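Local structure of abietadiene synthase, chloroplastic (Abies grandis, 3S9V) at residues G50-S55 with T451-P456; E95-L100 with D444-G449. The protein is a mainly helical member of the terpene synthases, with an N-terminal domain and a metal-binding domain of that family. All blocks are in the same frame, centred on the assembly; numbering follows the deposited sequence.

Overall arrangement
Contacts 1 and 2 share one small antiparallel sheet. Strand 447-448 of contact 2 and strand 452-453 of contact 1 follow each other in the chain and pair side by side, with Tyr453 O 2.8 Å from Trp447 N. Two loops from the N-terminal part of the chain, 50-55 and 95-100, pack against this hairpin. The contact centres lie about 9 Å apart and 23 to 24 Å from the centre of the chain. Asn53 ND2 and Glu95 OE2, 2.7 Å apart, tie the two loops together. Val452 CG2 also packs on Leu100 CD2 at 3.5 Å. In sequence, contact 2 is nested within the loop closed by contact 1.

Contact 1: residues G50-S55 with T451-P456; sequences GETNPS and TVYMMP
Strand 452-453, half of a two-stranded antiparallel hairpin, and the residues after it meet the loop between helix 29-46 and helix 56-62. The two segments run roughly antiparallel, and Asn53 is the main link. Its OD1 accepts a hydrogen bond from Met454 N at 2.8 Å. The N-H to OD1 angle is 154°, but the donor sits above the carbonyl plane, 61° out of it, and so misses the lone pairs. Asn53 CG lies between the backbone N and the carbonyl carbon (chi1 64°), which turns the amide toward the 451-456 segment. The other end of the amide, ND2, is hydrogen-bonded to Glu95, so both ends of the group are used. Met454 bends at chi3, which brings its CE to 3.6 Å from Asn53 CB.

One residue earlier in the loop, Thr52 OG1 comes within 3.0 Å of Met454 O, although its proton has another acceptor within reach. Thr52 CA makes a CH-O contact with the same oxygen at 3.3 Å. Pro456 CD and Met455 SD both pack against Glu51 O, at 3.4 and 3.6 Å. At the other end, water 1 accepts from Thr451 OG1 at 2.8 Å and donates to Val452 O and Pro54 O. Ser55, the N-cap residue of helix 56-62, turns its OG to Asp58 and touches Thr451 CG2.

The chemistry is that of a polar seam. A side-chain amide and a bridging water meet backbone groups of the 451-456 segment and so join loop to hairpin without strand pairing between them.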
ATOM      1  N   GLY A  50       0.172  15.145 -16.058  1.00 23.32           N
ATOM      2  CA  GLY A  50       1.384  14.746 -15.371  1.00 20.58           C
ATOM      3  C   GLY A  50       2.482  15.781 -15.258  1.00 23.80           C
ATOM      4  O   GLY A  50       2.769  16.514 -16.203  1.00 24.32           O
ATOM      5  N   GLU A  51       3.103  15.830 -14.086  1.00 24.69           N
ATOM      6  CA  GLU A  51       4.199  16.749 -13.842  1.00 27.23           C
ATOM      7  C   GLU A  51       5.501  15.968 -13.798  1.00 23.42           C
ATOM      8  O   GLU A  51       5.630  14.994 -13.056  1.00 22.16           O
ATOM      9  CB  GLU A  51       3.996  17.491 -12.519  1.00 33.02           C
ATOM     10  CG  GLU A  51       2.930  18.562 -12.591  1.00 46.45           C
ATOM     11  CD  GLU A  51       3.205  19.567 -13.692  1.00 55.30           C
ATOM     12  OE1 GLU A  51       4.348  20.074 -13.761  1.00 54.60           O
ATOM     13  OE2 GLU A  51       2.278  19.849 -14.484  1.00 58.85           O
ATOM     14  N   THR A  52       6.464  16.396 -14.600  1.00 19.45           N
ATOM     15  CA  THR A  52       7.753  15.730 -14.642  1.00 19.65           C
ATOM     16  C   THR A  52       8.800  16.679 -15.202  1.00 20.90           C
ATOM     17  O   THR A  52       8.490  17.791 -15.630  1.00 20.58           O
ATOM     18  CB  THR A  52       7.686  14.443 -15.508  1.00 19.94           C
ATOM     19  OG1 THR A  52       8.949  13.769 -15.468  1.00 27.39           O
ATOM     20  CG2 THR A  52       7.352  14.780 -16.942  1.00 18.39           C
ATOM     21  N   ASN A  53      10.044  16.230 -15.196  1.00 19.72           N
ATOM     22  CA  ASN A  53      11.153  17.037 -15.669  1.00 21.79           C
ATOM     23  C   ASN A  53      11.415  16.840 -17.165  1.00 22.28           C
ATOM     24  O   ASN A  53      10.925  15.890 -17.782  1.00 16.71           O
ATOM     25  CB  ASN A  53      12.407  16.668 -14.877  1.00 21.25           C
ATOM     26  CG  ASN A  53      12.834  15.229 -15.104  1.00 24.09           C
ATOM     27  OD1 ASN A  53      12.004  14.320 -15.138  1.00 20.48           O
ATOM     28  ND2 ASN A  53      14.134  15.014 -15.250  1.00 30.90           N
ATOM     29  N   PRO A  54      12.193  17.750 -17.765  1.00 24.94           N
ATOM     30  CA  PRO A  54      12.507  17.641 -19.186  1.00 23.73           C
ATOM     31  C   PRO A  54      13.487  16.505 -19.424  1.00 21.90           C
ATOM     32  O   PRO A  54      14.277  16.161 -18.544  1.00 24.56           O
ATOM     33  CB  PRO A  54      13.111  19.004 -19.508  1.00 25.97           C
ATOM     34  CG  PRO A  54      13.745  19.407 -18.243  1.00 21.77           C
ATOM     35  CD  PRO A  54      12.735  19.003 -17.204  1.00 25.67           C
ATOM     36  N   SER A  55      13.401  15.897 -20.599  1.00 22.36           N
ATOM     37  CA  SER A  55      14.313  14.822 -20.977  1.00 20.06           C
ATOM     38  C   SER A  55      15.216  15.394 -22.066  1.00 20.03           C
ATOM     39  O   SER A  55      14.799  15.543 -23.213  1.00 23.21           O
ATOM     40  CB  SER A  55      13.551  13.617 -21.523  1.00 19.09           C
ATOM     41  OG  SER A  55      14.458  12.643 -22.008  1.00 22.25           O
ATOM     42  N   THR A 451      15.355   7.672 -19.593  1.00 17.66           N
ATOM     43  CA  THR A 451      16.291   8.593 -18.941  1.00 20.36           C
ATOM     44  C   THR A 451      15.890   8.699 -17.473  1.00 17.66           C
ATOM     45  O   THR A 451      14.903   8.096 -17.045  1.00 17.19           O
ATOM     46  CB  THR A 451      16.185  10.019 -19.523  1.00 25.79           C
ATOM     47  OG1 THR A 451      14.910  10.574 -19.165  1.00 32.84           O
ATOM     48  CG2 THR A 451      16.315  10.002 -21.050  1.00 16.59           C
ATOM     49  N   VAL A 452      16.655   9.453 -16.694  1.00 17.32           N
ATOM     50  CA  VAL A 452      16.301   9.644 -15.293  1.00 16.19           C
ATOM     51  C   VAL A 452      15.231  10.734 -15.265  1.00 19.01           C
ATOM     52  O   VAL A 452      15.407  11.800 -15.859  1.00 19.33           O
ATOM     53  CB  VAL A 452      17.498  10.118 -14.440  1.00 17.27           C
ATOM     54  CG1 VAL A 452      17.004  10.558 -13.072  1.00 11.02           C
ATOM     55  CG2 VAL A 452      18.508   8.991 -14.279  1.00 15.01           C
ATOM     56  N   TYR A 453      14.114  10.472 -14.599  1.00 18.19           N
ATOM     57  CA  TYR A 453      13.063  11.476 -14.529  1.00 21.20           C
ATOM     58  C   TYR A 453      12.563  11.654 -13.101  1.00 22.48           C
ATOM     59  O   TYR A 453      12.851  10.835 -12.226  1.00 21.26           O
ATOM     60  CB  TYR A 453      11.917  11.129 -15.496  1.00 18.17           C
ATOM     61  CG  TYR A 453      11.143   9.867 -15.178  1.00 12.71           C
ATOM     62  CD1 TYR A 453       9.887   9.937 -14.592  1.00 15.60           C
ATOM     63  CD2 TYR A 453      11.649   8.607 -15.494  1.00 12.64           C
ATOM     64  CE1 TYR A 453       9.149   8.790 -14.332  1.00 12.23           C
ATOM     65  CE2 TYR A 453      10.909   7.442 -15.237  1.00 10.79           C
ATOM     66  CZ  TYR A 453       9.653   7.548 -14.655  1.00 23.76           C
ATOM     67  OH  TYR A 453       8.875   6.431 -14.401  1.00 21.29           O
ATOM     68  N   MET A 454      11.832  12.739 -12.864  1.00 22.84           N
ATOM     69  CA  MET A 454      11.336  13.041 -11.530  1.00 21.48           C
ATOM     70  C   MET A 454       9.834  13.276 -11.524  1.00 21.70           C
ATOM     71  O   MET A 454       9.287  13.860 -12.457  1.00 20.28           O
ATOM     72  CB  MET A 454      12.048  14.282 -10.998  1.00 25.52           C
ATOM     73  CG  MET A 454      13.547  14.292 -11.285  1.00 33.06           C
ATOM     74  SD  MET A 454      14.366  15.803 -10.763  1.00 37.29           S
ATOM     75  CE  MET A 454      13.235  17.041 -11.363  1.00 37.62           C
ATOM     76  N   MET A 455       9.167  12.820 -10.469  1.00 19.09           N
ATOM     77  CA  MET A 455       7.734  13.010 -10.365  1.00 21.94           C
ATOM     78  C   MET A 455       7.425  13.822  -9.108  1.00 20.23           C
ATOM     79  O   MET A 455       7.182  13.261  -8.041  1.00 19.56           O
ATOM     80  CB  MET A 455       7.019  11.657 -10.329  1.00 26.00           C
ATOM     81  CG  MET A 455       5.825  11.560 -11.287  1.00 34.31           C
ATOM     82  SD  MET A 455       6.283  11.457 -13.027  1.00 17.68           S
ATOM     83  CE  MET A 455       7.052  10.048 -12.963  1.00 33.95           C
ATOM     84  N   PRO A 456       7.439  15.163  -9.230  1.00 21.96           N
ATOM     85  CA  PRO A 456       7.180  16.147  -8.170  1.00 26.54           C
ATOM     86  C   PRO A 456       5.938  15.890  -7.314  1.00 25.77           C
ATOM     87  O   PRO A 456       5.886  16.306  -6.153  1.00 21.27           O
ATOM     88  CB  PRO A 456       7.069  17.461  -8.944  1.00 29.19           C
ATOM     89  CG  PRO A 456       8.011  17.253 -10.078  1.00 28.98           C
ATOM     90  CD  PRO A 456       7.697  15.847 -10.511  1.00 20.18           C
TER
HETATM   91  O   HOH W   1      14.002  12.958 -18.005  1.00 12.94           O

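Contact 2: residues E95-L100 with D444-G449; sequences EGFYFL and DDVWLG
Val446 points both of its methyls at the aromatic side chains of the 95-100 loop. CG2 sits over the centre of one face of the Tyr98 ring, 3.8 Å from the centroid and 12° off the normal, a clear CH-pi contact. CG1 lies next to the root of that ring, 3.8 Å from Tyr98 CB, and also meets the edge of the Phe97 ring at CD2. Both aromatic side chains extend with CG anti to the backbone N (chi1 -175° for Tyr98), which carries the rings out to the 444-449 segment.

Phe97 meets Asp444 with its edge. Asp444 O lies in the ring plane, 3.6 Å from CE2, while CZ touches Asp444 CB. The side chains cross at about a right angle, with ring and carboxylate planes 54° apart. Further along, Leu100 CD2 and Leu448 CD1 meet at 3.8 Å, their side chains also nearly perpendicular.

Within the loop, Glu95 OE1 accepts from Phe97 N at 3.2 Å, a side-chain bond that ties the start of the loop to the first aromatic residue. No hydrogen bond crosses between the segments. Val446 also touches Val452 of the neighbouring strand. This is mainly apolar packing of the loop that leads into helix 101-117 against the first strand of a two-stranded beta hairpin and the residues leading into it.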
ATOM      1  N   GLU A  95      19.705  15.136 -16.225  1.00 28.28           N
ATOM      2  CA  GLU A  95      19.149  15.668 -14.994  1.00 28.69           C
ATOM      3  C   GLU A  95      20.261  16.049 -14.009  1.00 28.02           C
ATOM      4  O   GLU A  95      21.009  15.195 -13.527  1.00 27.07           O
ATOM      5  CB  GLU A  95      18.195  14.640 -14.373  1.00 32.10           C
ATOM      6  CG  GLU A  95      17.353  15.185 -13.219  1.00 41.43           C
ATOM      7  CD  GLU A  95      16.852  16.597 -13.479  1.00 40.87           C
ATOM      8  OE1 GLU A  95      17.576  17.557 -13.144  1.00 42.79           O
ATOM      9  OE2 GLU A  95      15.742  16.749 -14.030  1.00 49.27           O
ATOM     10  N   GLY A  96      20.376  17.343 -13.724  1.00 24.98           N
ATOM     11  CA  GLY A  96      21.396  17.796 -12.795  1.00 26.05           C
ATOM     12  C   GLY A  96      21.125  17.328 -11.373  1.00 29.84           C
ATOM     13  O   GLY A  96      22.046  16.944 -10.649  1.00 28.95           O
ATOM     14  N   PHE A  97      19.855  17.353 -10.978  1.00 30.67           N
ATOM     15  CA  PHE A  97      19.449  16.941  -9.640  1.00 29.45           C
ATOM     16  C   PHE A  97      20.035  15.603  -9.193  1.00 26.89           C
ATOM     17  O   PHE A  97      20.368  15.424  -8.023  1.00 30.86           O
ATOM     18  CB  PHE A  97      17.925  16.849  -9.555  1.00 36.10           C
ATOM     19  CG  PHE A  97      17.423  16.421  -8.202  1.00 42.46           C
ATOM     20  CD1 PHE A  97      17.330  17.337  -7.159  1.00 42.54           C
ATOM     21  CD2 PHE A  97      17.080  15.097  -7.960  1.00 43.46           C
ATOM     22  CE1 PHE A  97      16.906  16.940  -5.899  1.00 40.63           C
ATOM     23  CE2 PHE A  97      16.655  14.689  -6.701  1.00 40.15           C
ATOM     24  CZ  PHE A  97      16.567  15.613  -5.668  1.00 44.12           C
ATOM     25  N   TYR A  98      20.152  14.660 -10.121  1.00 24.88           N
ATOM     26  CA  TYR A  98      20.672  13.338  -9.796  1.00 21.35           C
ATOM     27  C   TYR A  98      21.595  12.799 -10.885  1.00 23.90           C
ATOM     28  O   TYR A  98      21.182  12.579 -12.027  1.00 22.96           O
ATOM     29  CB  TYR A  98      19.515  12.365  -9.589  1.00 23.66           C
ATOM     30  CG  TYR A  98      19.952  10.997  -9.141  1.00 24.66           C
ATOM     31  CD1 TYR A  98      20.041  10.685  -7.787  1.00 23.11           C
ATOM     32  CD2 TYR A  98      20.285  10.013 -10.073  1.00 18.00           C
ATOM     33  CE1 TYR A  98      20.447   9.420  -7.369  1.00 30.66           C
ATOM     34  CE2 TYR A  98      20.696   8.747  -9.668  1.00 16.78           C
ATOM     35  CZ  TYR A  98      20.772   8.456  -8.316  1.00 30.33           C
ATOM     36  OH  TYR A  98      21.163   7.199  -7.908  1.00 34.27           O
ATOM     37  N   PHE A  99      22.843  12.554 -10.517  1.00 26.11           N
ATOM     38  CA  PHE A  99      23.819  12.066 -11.468  1.00 26.86           C
ATOM     39  C   PHE A  99      23.794  10.567 -11.726  1.00 28.30           C
ATOM     40  O   PHE A  99      23.953   9.760 -10.809  1.00 28.54           O
ATOM     41  CB  PHE A  99      25.231  12.445 -11.019  1.00 26.66           C
ATOM     42  CG  PHE A  99      26.298  12.036 -11.993  1.00 27.48           C
ATOM     43  CD1 PHE A  99      26.727  12.919 -12.978  1.00 26.77           C
ATOM     44  CD2 PHE A  99      26.845  10.753 -11.949  1.00 27.49           C
ATOM     45  CE1 PHE A  99      27.689  12.529 -13.912  1.00 33.58           C
ATOM     46  CE2 PHE A  99      27.805  10.351 -12.876  1.00 28.11           C
ATOM     47  CZ  PHE A  99      28.228  11.241 -13.860  1.00 31.58           C
ATOM     48  N   LEU A 100      23.603  10.206 -12.990  1.00 22.95           N
ATOM     49  CA  LEU A 100      23.627   8.812 -13.411  1.00 20.23           C
ATOM     50  C   LEU A 100      24.485   8.843 -14.668  1.00 20.08           C
ATOM     51  O   LEU A 100      24.153   9.523 -15.640  1.00 21.59           O
ATOM     52  CB  LEU A 100      22.225   8.290 -13.738  1.00 17.36           C
ATOM     53  CG  LEU A 100      22.204   6.791 -14.090  1.00 23.78           C
ATOM     54  CD1 LEU A 100      22.578   5.943 -12.860  1.00 20.38           C
ATOM     55  CD2 LEU A 100      20.828   6.403 -14.599  1.00 19.15           C
ATOM     56  N   ASP A 444      12.981  12.545  -2.107  1.00 26.56           N
ATOM     57  CA  ASP A 444      13.719  13.008  -3.266  1.00 33.08           C
ATOM     58  C   ASP A 444      14.190  11.864  -4.156  1.00 28.80           C
ATOM     59  O   ASP A 444      15.238  11.941  -4.775  1.00 29.44           O
ATOM     60  CB  ASP A 444      14.900  13.878  -2.814  1.00 41.06           C
ATOM     61  CG  ASP A 444      15.685  13.249  -1.691  1.00 54.39           C
ATOM     62  OD1 ASP A 444      16.429  13.981  -1.005  1.00 62.07           O
ATOM     63  OD2 ASP A 444      15.559  12.019  -1.498  1.00 63.24           O
ATOM     64  N   ASP A 445      13.409  10.793  -4.210  1.00 29.53           N
ATOM     65  CA  ASP A 445      13.754   9.669  -5.066  1.00 31.19           C
ATOM     66  C   ASP A 445      13.524  10.097  -6.511  1.00 27.54           C
ATOM     67  O   ASP A 445      12.669  10.936  -6.790  1.00 22.60           O
ATOM     68  CB  ASP A 445      12.868   8.447  -4.780  1.00 37.62           C
ATOM     69  CG  ASP A 445      13.217   7.745  -3.474  1.00 49.97           C
ATOM     70  OD1 ASP A 445      14.417   7.662  -3.127  1.00 56.21           O
ATOM     71  OD2 ASP A 445      12.284   7.252  -2.806  1.00 58.35           O
ATOM     72  N   VAL A 446      14.306   9.533  -7.420  1.00 24.56           N
ATOM     73  CA  VAL A 446      14.154   9.814  -8.836  1.00 24.09           C
ATOM     74  C   VAL A 446      13.641   8.519  -9.442  1.00 24.95           C
ATOM     75  O   VAL A 446      13.511   7.517  -8.740  1.00 24.20           O
ATOM     76  CB  VAL A 446      15.484  10.205  -9.504  1.00 21.90           C
ATOM     77  CG1 VAL A 446      15.827  11.639  -9.158  1.00 19.10           C
ATOM     78  CG2 VAL A 446      16.589   9.256  -9.063  1.00 15.75           C
ATOM     79  N   TRP A 447      13.344   8.535 -10.735  1.00 22.17           N
ATOM     80  CA  TRP A 447      12.822   7.347 -11.394  1.00 22.02           C
ATOM     81  C   TRP A 447      13.641   7.065 -12.637  1.00 20.27           C
ATOM     82  O   TRP A 447      14.230   7.978 -13.215  1.00 18.83           O
ATOM     83  CB  TRP A 447      11.344   7.552 -11.759  1.00 21.13           C
ATOM     84  CG  TRP A 447      10.493   7.960 -10.577  1.00 25.71           C
ATOM     85  CD1 TRP A 447      10.538   9.151  -9.902  1.00 22.39           C
ATOM     86  CD2 TRP A 447       9.527   7.148  -9.891  1.00 18.29           C
ATOM     87  NE1 TRP A 447       9.668   9.124  -8.837  1.00 28.10           N
ATOM     88  CE2 TRP A 447       9.036   7.908  -8.806  1.00 20.84           C
ATOM     89  CE3 TRP A 447       9.036   5.849 -10.088  1.00 16.35           C
ATOM     90  CZ2 TRP A 447       8.072   7.413  -7.915  1.00 19.31           C
ATOM     91  CZ3 TRP A 447       8.080   5.355  -9.203  1.00 25.70           C
ATOM     92  CH2 TRP A 447       7.608   6.141  -8.127  1.00 26.88           C
ATOM     93  N   LEU A 448      13.679   5.800 -13.041  1.00 19.69           N
ATOM     94  CA  LEU A 448      14.449   5.407 -14.210  1.00 21.77           C
ATOM     95  C   LEU A 448      13.600   4.937 -15.385  1.00 23.46           C
ATOM     96  O   LEU A 448      12.878   3.952 -15.293  1.00 26.92           O
ATOM     97  CB  LEU A 448      15.447   4.309 -13.833  1.00 20.50           C
ATOM     98  CG  LEU A 448      16.508   3.978 -14.892  1.00 28.98           C
ATOM     99  CD1 LEU A 448      17.244   5.252 -15.288  1.00 21.30           C
ATOM    100  CD2 LEU A 448      17.486   2.944 -14.353  1.00 20.51           C
ATOM    101  N   GLY A 449      13.685   5.668 -16.489  1.00 27.10           N
ATOM    102  CA  GLY A 449      12.959   5.301 -17.695  1.00 27.58           C
ATOM    103  C   GLY A 449      13.992   5.286 -18.806  1.00 23.59           C
ATOM    104  O   GLY A 449      15.089   4.779 -18.614  1.00 23.65           O
TER